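PDB 4ZGP: translation initiation factor eIF2 assembly protein from Schizosaccharomyces pombe, which acts as an ATP-dependent chaperone that binds the gamma subunit of eIF2 so that it can assemble with the alpha and beta subunits. Local coordinates for residues F194-V198 with D267-W273. Sequence-based numbering, arbitrary orientation.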
# COMPACT_ATOMS: atom_id res chain seq x y z
N PHE A 194 11.68 0.24 0.25
CA PHE A 194 11.96 -1.10 -0.29
C PHE A 194 10.70 -1.93 -0.35
O PHE A 194 9.77 -1.73 0.43
CB PHE A 194 13.01 -1.84 0.56
CG PHE A 194 14.32 -1.12 0.66
CD1 PHE A 194 15.30 -1.32 -0.30
CD2 PHE A 194 14.55 -0.21 1.69
CE1 PHE A 194 16.53 -0.63 -0.23
CE2 PHE A 194 15.79 0.48 1.77
CZ PHE A 194 16.76 0.26 0.82
N ARG A 195 10.69 -2.91 -1.25
CA ARG A 195 9.61 -3.88 -1.31
C ARG A 195 10.19 -5.24 -0.94
O ARG A 195 11.22 -5.63 -1.47
CB ARG A 195 8.98 -3.91 -2.69
CG ARG A 195 7.92 -5.00 -2.84
CD ARG A 195 6.90 -4.65 -3.91
NE ARG A 195 6.03 -3.55 -3.50
CZ ARG A 195 5.01 -3.10 -4.23
NH1 ARG A 195 4.76 -3.64 -5.42
NH2 ARG A 195 4.24 -2.10 -3.77
N CYS A 196 9.52 -5.95 -0.03
CA CYS A 196 10.12 -7.07 0.70
C CYS A 196 9.20 -8.27 0.60
O CYS A 196 8.01 -8.22 0.92
CB CYS A 196 10.37 -6.71 2.16
SG CYS A 196 11.22 -5.11 2.40
N PHE A 197 9.78 -9.38 0.16
CA PHE A 197 9.00 -10.53 -0.23
C PHE A 197 9.20 -11.64 0.78
O PHE A 197 10.33 -11.97 1.15
CB PHE A 197 9.41 -10.97 -1.64
CG PHE A 197 9.20 -9.92 -2.68
CD1 PHE A 197 10.18 -8.97 -2.95
CD2 PHE A 197 8.03 -9.88 -3.42
CE1 PHE A 197 9.97 -8.00 -3.93
CE2 PHE A 197 7.82 -8.91 -4.39
CZ PHE A 197 8.79 -7.98 -4.65
N VAL A 198 8.09 -12.19 1.24
CA VAL A 198 8.09 -13.12 2.34
C VAL A 198 7.41 -14.41 1.91
O VAL A 198 6.30 -14.38 1.39
CB VAL A 198 7.33 -12.56 3.57
CG1 VAL A 198 7.29 -13.59 4.67
CG2 VAL A 198 7.98 -11.26 4.06
N ASP A 267 3.17 -5.71 -7.87
CA ASP A 267 4.36 -5.49 -8.72
C ASP A 267 5.64 -6.08 -8.11
O ASP A 267 6.00 -5.77 -6.98
CB ASP A 267 4.56 -3.99 -8.99
CG ASP A 267 5.46 -3.72 -10.19
OD1 ASP A 267 6.24 -4.62 -10.57
OD2 ASP A 267 5.37 -2.61 -10.76
N GLY A 268 6.33 -6.94 -8.86
CA GLY A 268 7.54 -7.57 -8.35
C GLY A 268 8.74 -6.66 -8.49
O GLY A 268 9.81 -6.91 -7.92
N LEU A 269 8.57 -5.58 -9.26
CA LEU A 269 9.58 -4.54 -9.42
C LEU A 269 10.87 -5.10 -10.03
O LEU A 269 10.88 -5.40 -11.23
CB LEU A 269 9.85 -3.84 -8.08
CG LEU A 269 8.61 -3.10 -7.53
CD1 LEU A 269 8.94 -2.49 -6.16
CD2 LEU A 269 8.16 -1.98 -8.48
N LEU A 270 11.94 -5.23 -9.26
CA LEU A 270 13.20 -5.75 -9.81
C LEU A 270 13.24 -7.28 -9.84
O LEU A 270 14.21 -7.87 -10.34
CB LEU A 270 14.40 -5.23 -9.03
CG LEU A 270 14.51 -3.71 -9.11
CD1 LEU A 270 15.76 -3.25 -8.36
CD2 LEU A 270 14.54 -3.27 -10.57
N PHE A 271 12.20 -7.91 -9.30
CA PHE A 271 12.05 -9.37 -9.38
C PHE A 271 10.91 -9.76 -10.30
O PHE A 271 9.90 -9.06 -10.40
CB PHE A 271 11.78 -9.99 -7.99
CG PHE A 271 12.92 -9.82 -7.05
CD1 PHE A 271 13.99 -10.70 -7.07
CD2 PHE A 271 12.93 -8.78 -6.14
CE1 PHE A 271 15.06 -10.54 -6.21
CE2 PHE A 271 14.00 -8.62 -5.27
CZ PHE A 271 15.08 -9.50 -5.31
N SER A 272 11.04 -10.89 -10.99
CA SER A 272 9.89 -11.44 -11.69
C SER A 272 9.19 -12.44 -10.78
O SER A 272 9.80 -13.04 -9.90
CB SER A 272 10.31 -12.15 -12.98
OG SER A 272 11.00 -13.34 -12.64
N TRP A 273 7.90 -12.65 -11.03
CA TRP A 273 7.14 -13.58 -10.21
C TRP A 273 7.51 -15.02 -10.54
O TRP A 273 7.31 -15.90 -9.71
CB TRP A 273 5.64 -13.32 -10.39
CG TRP A 273 5.25 -12.22 -9.47
CD1 TRP A 273 5.05 -10.91 -9.80
CD2 TRP A 273 5.11 -12.30 -8.04
NE1 TRP A 273 4.77 -10.17 -8.66
CE2 TRP A 273 4.80 -11.01 -7.57
CE3 TRP A 273 5.21 -13.34 -7.12
CZ2 TRP A 273 4.59 -10.74 -6.22
CZ3 TRP A 273 4.98 -13.07 -5.78
CH2 TRP A 273 4.68 -11.78 -5.35
O HOH W 1 2.00 -3.28 -6.90
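Arg195 reaches from strand 193-199 to segment 267-273, the loop leading into helix 273-278, and binds its backbone. Its CB lies 3.7 Å from Leu269 CD1. CD touches the same methyl and lies 3.4 Å from Asp267 O. The Arg195 and Leu269 side chains cross at about a right angle. With CG anti to the backbone N (chi1 175°) the chain leaves the strand toward the loop, and the bend at chi3 brings the guanidinium to Asp267 O. NE forms a salt bridge with Asp246. NH1 donates to Asp267 O at 2.9 Å, with an N-H...O angle of 158°. The acceptor lies in the guanidinium plane, and NH1 meets a lone pair of Asp267 O in the carbonyl plane. A water accepts from both NH1 and Asp267 N. At the tip, NH2 sits close to Arg209 and makes a long, weak ion pair with O1B of the bound ADP. A leucine in place of Arg195 would probably leave Asp267 O without this donor and Asp246 without its salt-bridge mate.

Asp267 OD1 accepts from Leu269 N at 2.8 Å in an Asx turn, and Gly268 to Phe271 form a type II' turn.

Phe197 fills the aromatic end of the contact. Its CZ comes within 3.6 Å of Gly268 O. Its CE1 meets Phe271 CD2 at 3.8 Å, with the ring planes at 73°. Its edge points at the face of the six-membered ring of Trp273 in an offset edge-to-face pair. Trp273 NE1 is hydrogen-bonded to Thr266 O.

The contact joins strand to loop, aromatic at one end and polar at the other, beside the nucleotide pocket of this ATP-grasp protein. Asp267 O and Asp246 probably hold the guanidinium in place, and its positive charge may help offset the phosphate charge of the nucleotide.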